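Local coordinates for protein hypoxanthine-guanine-xanthine phosphoribosyltransferase (Tritrichomonas foetus, PDB 1HGX) that salvages host purines by joining hypoxanthine, guanine or xanthine to 5-phospho-alpha-D-ribose 1-diphosphate, yielding IMP, GMP or XMP and diphosphate, at residues 35-46 with 60-71. Residues are numbered along the deposited sequence; the frame is centred on the assembly and turned at random.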
ATOM      1  N   TYR A  35     -19.351   2.312   7.359  1.00 13.76           N
ATOM      2  CA  TYR A  35     -18.606   1.068   7.568  1.00 16.07           C
ATOM      3  C   TYR A  35     -18.159   0.646   8.964  1.00 18.02           C
ATOM      4  O   TYR A  35     -17.679  -0.477   9.148  1.00 17.14           O
ATOM      5  CB  TYR A  35     -17.375   1.069   6.651  1.00 14.37           C
ATOM      6  CG  TYR A  35     -17.711   1.030   5.181  1.00 11.83           C
ATOM      7  CD1 TYR A  35     -18.184  -0.139   4.590  1.00 12.59           C
ATOM      8  CD2 TYR A  35     -17.565   2.162   4.383  1.00 12.81           C
ATOM      9  CE1 TYR A  35     -18.503  -0.185   3.241  1.00 13.70           C
ATOM     10  CE2 TYR A  35     -17.885   2.134   3.029  1.00 13.46           C
ATOM     11  CZ  TYR A  35     -18.355   0.953   2.464  1.00 14.98           C
ATOM     12  OH  TYR A  35     -18.680   0.918   1.127  1.00 17.27           O
ATOM     13  N   GLU A  36     -18.335   1.516   9.943  1.00 16.88           N
ATOM     14  CA  GLU A  36     -17.889   1.244  11.298  1.00 19.77           C
ATOM     15  C   GLU A  36     -18.233  -0.140  11.877  1.00 19.25           C
ATOM     16  O   GLU A  36     -17.364  -0.837  12.404  1.00 18.23           O
ATOM     17  CB  GLU A  36     -18.409   2.348  12.209  1.00 22.36           C
ATOM     18  CG  GLU A  36     -17.801   2.387  13.581  1.00 33.44           C
ATOM     19  CD  GLU A  36     -18.186   3.647  14.320  1.00 38.08           C
ATOM     20  OE1 GLU A  36     -19.334   4.115  14.153  1.00 39.84           O
ATOM     21  OE2 GLU A  36     -17.331   4.186  15.052  1.00 47.73           O
ATOM     22  N   ASP A  37     -19.485  -0.553  11.759  1.00 16.61           N
ATOM     23  CA  ASP A  37     -19.885  -1.838  12.318  1.00 21.52           C
ATOM     24  C   ASP A  37     -20.073  -2.909  11.254  1.00 19.68           C
ATOM     25  O   ASP A  37     -20.644  -3.957  11.520  1.00 20.52           O
ATOM     26  CB  ASP A  37     -21.174  -1.664  13.133  1.00 28.39           C
ATOM     27  CG  ASP A  37     -22.366  -1.240  12.278  1.00 39.28           C
ATOM     28  OD1 ASP A  37     -22.189  -0.458  11.314  1.00 45.53           O
ATOM     29  OD2 ASP A  37     -23.494  -1.690  12.581  1.00 47.49           O
ATOM     30  N   LYS A  38     -19.516  -2.681  10.073  1.00 17.13           N
ATOM     31  CA  LYS A  38     -19.690  -3.617   8.978  1.00 17.33           C
ATOM     32  C   LYS A  38     -18.573  -4.598   8.642  1.00 17.85           C
ATOM     33  O   LYS A  38     -18.779  -5.480   7.802  1.00 17.83           O
ATOM     34  CB  LYS A  38     -20.100  -2.849   7.724  1.00 15.04           C
ATOM     35  CG  LYS A  38     -21.522  -2.310   7.796  1.00 16.42           C
ATOM     36  CD  LYS A  38     -21.938  -1.649   6.492  1.00 19.54           C
ATOM     37  CE  LYS A  38     -23.400  -1.236   6.537  1.00 18.78           C
ATOM     38  NZ  LYS A  38     -23.662  -0.299   7.665  1.00 19.56           N
ATOM     39  N   ASN A  39     -17.418  -4.477   9.297  1.00 16.62           N
ATOM     40  CA  ASN A  39     -16.268  -5.352   9.022  1.00 14.96           C
ATOM     41  C   ASN A  39     -16.142  -5.545   7.512  1.00 16.56           C
ATOM     42  O   ASN A  39     -16.178  -6.668   7.001  1.00 15.98           O
ATOM     43  CB  ASN A  39     -16.435  -6.713   9.702  1.00 17.08           C
ATOM     44  CG  ASN A  39     -15.208  -7.586   9.549  1.00 18.37           C
ATOM     45  OD1 ASN A  39     -15.304  -8.810   9.511  1.00 24.59           O
ATOM     46  ND2 ASN A  39     -14.041  -6.956   9.441  1.00 17.23           N
ATOM     47  N   PRO A  40     -15.975  -4.435   6.772  1.00 15.59           N
ATOM     48  CA  PRO A  40     -15.862  -4.498   5.317  1.00 11.71           C
ATOM     49  C   PRO A  40     -14.540  -4.965   4.757  1.00 10.11           C
ATOM     50  O   PRO A  40     -13.508  -4.919   5.424  1.00  9.94           O
ATOM     51  CB  PRO A  40     -16.102  -3.042   4.920  1.00 14.74           C
ATOM     52  CG  PRO A  40     -15.315  -2.316   5.985  1.00 10.32           C
ATOM     53  CD  PRO A  40     -15.779  -3.050   7.248  1.00 11.05           C
ATOM     54  N   VAL A  41     -14.586  -5.396   3.501  1.00 12.27           N
ATOM     55  CA  VAL A  41     -13.395  -5.789   2.773  1.00 11.24           C
ATOM     56  C   VAL A  41     -13.085  -4.515   1.966  1.00 10.94           C
ATOM     57  O   VAL A  41     -13.892  -4.070   1.148  1.00 10.94           O
ATOM     58  CB  VAL A  41     -13.663  -6.968   1.809  1.00 11.46           C
ATOM     59  CG1 VAL A  41     -12.396  -7.307   1.032  1.00 11.83           C
ATOM     60  CG2 VAL A  41     -14.129  -8.191   2.591  1.00 14.35           C
ATOM     61  N   MET A  42     -11.954  -3.892   2.256  1.00 11.68           N
ATOM     62  CA  MET A  42     -11.546  -2.667   1.573  1.00 13.11           C
ATOM     63  C   MET A  42     -10.545  -3.070   0.513  1.00  9.48           C
ATOM     64  O   MET A  42      -9.417  -3.437   0.827  1.00 10.58           O
ATOM     65  CB  MET A  42     -10.852  -1.730   2.554  1.00 18.25           C
ATOM     66  CG  MET A  42     -11.585  -1.545   3.843  1.00 27.29           C
ATOM     67  SD  MET A  42     -12.742  -0.239   3.681  1.00 35.45           S
ATOM     68  CE  MET A  42     -11.685   1.049   3.865  1.00 21.25           C
ATOM     69  N   ILE A  43     -10.947  -2.964  -0.739  1.00  8.84           N
ATOM     70  CA  ILE A  43     -10.103  -3.351  -1.848  1.00 10.40           C
ATOM     71  C   ILE A  43      -9.296  -2.207  -2.414  1.00 10.85           C
ATOM     72  O   ILE A  43      -9.840  -1.170  -2.772  1.00 12.12           O
ATOM     73  CB  ILE A  43     -10.946  -3.955  -2.980  1.00 10.46           C
ATOM     74  CG1 ILE A  43     -11.733  -5.158  -2.454  1.00 10.41           C
ATOM     75  CG2 ILE A  43     -10.060  -4.325  -4.167  1.00 10.66           C
ATOM     76  CD1 ILE A  43     -12.699  -5.708  -3.455  1.00 13.73           C
ATOM     77  N   CYS A  44      -7.990  -2.399  -2.492  1.00 11.35           N
ATOM     78  CA  CYS A  44      -7.128  -1.388  -3.065  1.00 11.08           C
ATOM     79  C   CYS A  44      -6.737  -1.858  -4.471  1.00 12.99           C
ATOM     80  O   CYS A  44      -6.260  -2.992  -4.652  1.00 12.35           O
ATOM     81  CB  CYS A  44      -5.867  -1.220  -2.215  1.00 10.19           C
ATOM     82  SG  CYS A  44      -4.606  -0.168  -2.953  1.00 14.90           S
ATOM     83  N   VAL A  45      -6.992  -1.022  -5.471  1.00 11.44           N
ATOM     84  CA  VAL A  45      -6.614  -1.360  -6.840  1.00 11.84           C
ATOM     85  C   VAL A  45      -5.182  -0.831  -7.011  1.00 11.74           C
ATOM     86  O   VAL A  45      -4.951   0.380  -7.124  1.00 12.56           O
ATOM     87  CB  VAL A  45      -7.576  -0.724  -7.875  1.00 14.76           C
ATOM     88  CG1 VAL A  45      -7.156  -1.122  -9.296  1.00 12.17           C
ATOM     89  CG2 VAL A  45      -9.042  -1.151  -7.586  1.00  9.06           C
ATOM     90  N   LEU A  46      -4.224  -1.750  -6.961  1.00 10.83           N
ATOM     91  CA  LEU A  46      -2.803  -1.414  -7.064  1.00 13.00           C
ATOM     92  C   LEU A  46      -2.441  -1.018  -8.485  1.00 17.06           C
ATOM     93  O   LEU A  46      -3.083  -1.483  -9.424  1.00 20.69           O
ATOM     94  CB  LEU A  46      -1.959  -2.604  -6.634  1.00  9.77           C
ATOM     95  CG  LEU A  46      -2.133  -3.033  -5.181  1.00 11.40           C
ATOM     96  CD1 LEU A  46      -1.597  -4.436  -5.004  1.00 10.64           C
ATOM     97  CD2 LEU A  46      -1.433  -2.050  -4.268  1.00 10.40           C
ATOM     98  N   LEU A  60      -8.988   5.129   9.787  1.00 16.25           N
ATOM     99  CA  LEU A  60     -10.126   4.258  10.031  1.00 17.79           C
ATOM    100  C   LEU A  60      -9.926   3.485  11.321  1.00 17.41           C
ATOM    101  O   LEU A  60      -9.189   2.502  11.370  1.00 18.78           O
ATOM    102  CB  LEU A  60     -10.327   3.310   8.849  1.00 20.14           C
ATOM    103  CG  LEU A  60     -11.309   3.687   7.738  1.00 23.13           C
ATOM    104  CD1 LEU A  60     -11.622   5.163   7.688  1.00 18.01           C
ATOM    105  CD2 LEU A  60     -10.758   3.200   6.426  1.00 19.90           C
ATOM    106  N   ASP A  61     -10.664   3.894  12.340  1.00 19.21           N
ATOM    107  CA  ASP A  61     -10.564   3.309  13.665  1.00 22.75           C
ATOM    108  C   ASP A  61     -11.549   2.173  13.943  1.00 22.71           C
ATOM    109  O   ASP A  61     -12.242   2.187  14.954  1.00 29.32           O
ATOM    110  CB  ASP A  61     -10.734   4.429  14.694  1.00 29.43           C
ATOM    111  CG  ASP A  61     -10.221   4.054  16.063  1.00 39.91           C
ATOM    112  OD1 ASP A  61      -9.238   3.284  16.149  1.00 44.13           O
ATOM    113  OD2 ASP A  61     -10.804   4.541  17.057  1.00 47.17           O
ATOM    114  N   PHE A  62     -11.623   1.199  13.043  1.00 18.89           N
ATOM    115  CA  PHE A  62     -12.520   0.058  13.217  1.00 14.38           C
ATOM    116  C   PHE A  62     -11.987  -1.173  12.488  1.00 16.58           C
ATOM    117  O   PHE A  62     -11.050  -1.076  11.692  1.00 15.20           O
ATOM    118  CB  PHE A  62     -13.954   0.393  12.778  1.00 12.31           C
ATOM    119  CG  PHE A  62     -14.065   0.945  11.379  1.00 16.58           C
ATOM    120  CD1 PHE A  62     -14.157   0.096  10.281  1.00 15.52           C
ATOM    121  CD2 PHE A  62     -14.129   2.321  11.164  1.00 17.64           C
ATOM    122  CE1 PHE A  62     -14.313   0.607   8.993  1.00 14.08           C
ATOM    123  CE2 PHE A  62     -14.284   2.845   9.872  1.00 15.68           C
ATOM    124  CZ  PHE A  62     -14.378   1.985   8.786  1.00 14.87           C
ATOM    125  N   GLN A  63     -12.542  -2.338  12.807  1.00 14.59           N
ATOM    126  CA  GLN A  63     -12.119  -3.585  12.185  1.00 13.69           C
ATOM    127  C   GLN A  63     -12.520  -3.603  10.711  1.00 12.51           C
ATOM    128  O   GLN A  63     -13.670  -3.337  10.363  1.00 12.81           O
ATOM    129  CB  GLN A  63     -12.745  -4.766  12.921  1.00 13.19           C
ATOM    130  CG  GLN A  63     -12.306  -6.120  12.423  1.00 17.19           C
ATOM    131  CD  GLN A  63     -12.946  -7.247  13.205  1.00 22.01           C
ATOM    132  OE1 GLN A  63     -14.130  -7.211  13.506  1.00 28.92           O
ATOM    133  NE2 GLN A  63     -12.159  -8.250  13.546  1.00 25.15           N
ATOM    134  N   LEU A  64     -11.557  -3.906   9.850  1.00 14.76           N
ATOM    135  CA  LEU A  64     -11.781  -3.967   8.406  1.00 12.37           C
ATOM    136  C   LEU A  64     -10.771  -4.955   7.844  1.00 12.57           C
ATOM    137  O   LEU A  64      -9.740  -5.202   8.458  1.00 15.72           O
ATOM    138  CB  LEU A  64     -11.594  -2.580   7.781  1.00  8.46           C
ATOM    139  CG  LEU A  64     -10.254  -1.861   7.966  1.00  8.95           C
ATOM    140  CD1 LEU A  64      -9.269  -2.214   6.854  1.00 11.34           C
ATOM    141  CD2 LEU A  64     -10.520  -0.368   7.989  1.00 12.33           C
ATOM    142  N   GLU A  65     -11.054  -5.518   6.680  1.00 13.11           N
ATOM    143  CA  GLU A  65     -10.171  -6.505   6.083  1.00 10.59           C
ATOM    144  C   GLU A  65      -9.615  -6.004   4.761  1.00 10.84           C
ATOM    145  O   GLU A  65     -10.356  -5.823   3.804  1.00 13.90           O
ATOM    146  CB  GLU A  65     -10.963  -7.786   5.871  1.00 13.83           C
ATOM    147  CG  GLU A  65     -10.171  -8.945   5.312  1.00 17.61           C
ATOM    148  CD  GLU A  65     -10.861 -10.272   5.549  1.00 22.96           C
ATOM    149  OE1 GLU A  65     -12.030 -10.278   5.997  1.00 22.74           O
ATOM    150  OE2 GLU A  65     -10.226 -11.317   5.295  1.00 27.37           O
ATOM    151  N   PRO A  66      -8.312  -5.732   4.699  1.00 11.64           N
ATOM    152  CA  PRO A  66      -7.759  -5.244   3.438  1.00 11.53           C
ATOM    153  C   PRO A  66      -7.611  -6.359   2.409  1.00 13.20           C
ATOM    154  O   PRO A  66      -7.439  -7.526   2.762  1.00 13.52           O
ATOM    155  CB  PRO A  66      -6.369  -4.721   3.841  1.00 12.17           C
ATOM    156  CG  PRO A  66      -6.472  -4.475   5.307  1.00 17.29           C
ATOM    157  CD  PRO A  66      -7.304  -5.662   5.764  1.00 14.00           C
ATOM    158  N   ASP A  67      -7.719  -5.992   1.138  1.00 11.37           N
ATOM    159  CA  ASP A  67      -7.520  -6.928   0.050  1.00 11.91           C
ATOM    160  C   ASP A  67      -7.029  -6.099  -1.127  1.00 11.55           C
ATOM    161  O   ASP A  67      -7.200  -4.880  -1.153  1.00 10.83           O
ATOM    162  CB  ASP A  67      -8.784  -7.707  -0.289  1.00 11.64           C
ATOM    163  CG  ASP A  67      -8.474  -9.086  -0.876  1.00 14.35           C
ATOM    164  OD1 ASP A  67      -7.368  -9.306  -1.425  1.00  9.65           O
ATOM    165  OD2 ASP A  67      -9.350  -9.965  -0.780  1.00 15.48           O
ATOM    166  N   TYR A  68      -6.393  -6.757  -2.085  1.00 13.22           N
ATOM    167  CA  TYR A  68      -5.803  -6.060  -3.217  1.00 13.81           C
ATOM    168  C   TYR A  68      -6.097  -6.722  -4.528  1.00 14.01           C
ATOM    169  O   TYR A  68      -6.224  -7.940  -4.601  1.00 16.92           O
ATOM    170  CB  TYR A  68      -4.286  -6.013  -3.031  1.00 16.68           C
ATOM    171  CG  TYR A  68      -3.893  -5.396  -1.718  1.00 14.25           C
ATOM    172  CD1 TYR A  68      -3.859  -6.160  -0.554  1.00 10.31           C
ATOM    173  CD2 TYR A  68      -3.653  -4.029  -1.623  1.00 13.29           C
ATOM    174  CE1 TYR A  68      -3.609  -5.571   0.675  1.00 13.02           C
ATOM    175  CE2 TYR A  68      -3.401  -3.429  -0.402  1.00 13.83           C
ATOM    176  CZ  TYR A  68      -3.386  -4.204   0.743  1.00 15.09           C
ATOM    177  OH  TYR A  68      -3.194  -3.605   1.963  1.00 15.87           O
ATOM    178  N   ILE A  69      -6.150  -5.914  -5.573  1.00 14.27           N
ATOM    179  CA  ILE A  69      -6.401  -6.434  -6.898  1.00 16.87           C
ATOM    180  C   ILE A  69      -5.522  -5.703  -7.919  1.00 18.81           C
ATOM    181  O   ILE A  69      -5.203  -4.520  -7.763  1.00 15.07           O
ATOM    182  CB  ILE A  69      -7.914  -6.329  -7.261  1.00 17.18           C
ATOM    183  CG1 ILE A  69      -8.239  -7.233  -8.452  1.00 20.52           C
ATOM    184  CG2 ILE A  69      -8.305  -4.881  -7.566  1.00 16.90           C
ATOM    185  CD1 ILE A  69      -9.724  -7.421  -8.690  1.00 25.38           C
ATOM    186  N   ILE A  70      -5.031  -6.460  -8.892  1.00 17.79           N
ATOM    187  CA  ILE A  70      -4.212  -5.919  -9.960  1.00 17.27           C
ATOM    188  C   ILE A  70      -4.935  -6.329 -11.243  1.00 19.54           C
ATOM    189  O   ILE A  70      -5.096  -7.523 -11.523  1.00 17.98           O
ATOM    190  CB  ILE A  70      -2.788  -6.517  -9.942  1.00 16.76           C
ATOM    191  CG1 ILE A  70      -2.112  -6.220  -8.600  1.00 15.48           C
ATOM    192  CG2 ILE A  70      -1.961  -5.928 -11.078  1.00 18.13           C
ATOM    193  CD1 ILE A  70      -0.802  -6.924  -8.404  1.00 20.24           C
ATOM    194  N   CYS A  71      -5.399  -5.345 -11.999  1.00 19.20           N
ATOM    195  CA  CYS A  71      -6.126  -5.609 -13.229  1.00 23.30           C
ATOM    196  C   CYS A  71      -5.936  -4.472 -14.220  1.00 24.72           C
ATOM    197  O   CYS A  71      -5.332  -3.456 -13.886  1.00 27.68           O
ATOM    198  CB  CYS A  71      -7.610  -5.772 -12.911  1.00 21.65           C
ATOM    199  SG  CYS A  71      -8.315  -4.347 -12.086  1.00 26.61           S
TER
HETATM  200  O   HOH W   1     -16.184  -3.070  11.421  1.00 12.80           O
HETATM  201  O   HOH W   2      -4.693  -2.726 -11.081  1.00 32.03           O
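A chi1 of 54° sets Phe-62 CG between its own backbone N and carbonyl carbon, which lays one ring face against Tyr-35 and Glu-36. Glu-36 CA stands 3.9 Å from the ring centroid and 12° off its normal, a CH-pi contact over the face, while Pro-40 CD lies at the edge. Met-42, bent at chi2 and chi3, meets Leu-60 tip to tip, its CE a tight 3.5 Å from Leu-60 CD2; its side chain crosses that of Leu-64 at about a right angle, CG against CD1. Strands 41-45 and 65-71 run parallel, the first and third elements of a beta-alpha-beta unit whose helix 50-57 packs on the Met-42 and Cys-44 side of the phosphoribosyltransferase sheet. Six backbone hydrogen bonds alternate between residues 40-46 and 65-69, from Glu-65 N to Pro-40 O (2.8 Å, 174° at the hydrogen) to Leu-46 N on Ile-69 O (3.0 Å). On the helix side, Cys-44 CB touches Tyr-68 CD2 at 3.6 Å; on the other, Ile-69 CG2 meets Ile-43 CG2 and Val-45 CG2. Gln-63 NE2 hydrogen-bonds to His-165 O of the second subunit, and Glu-65 OE1 forms a salt bridge with Arg-96. One water takes the Asn-39 N-H and donates to Glu-36 O and Gln-63 O (2.7 Å each).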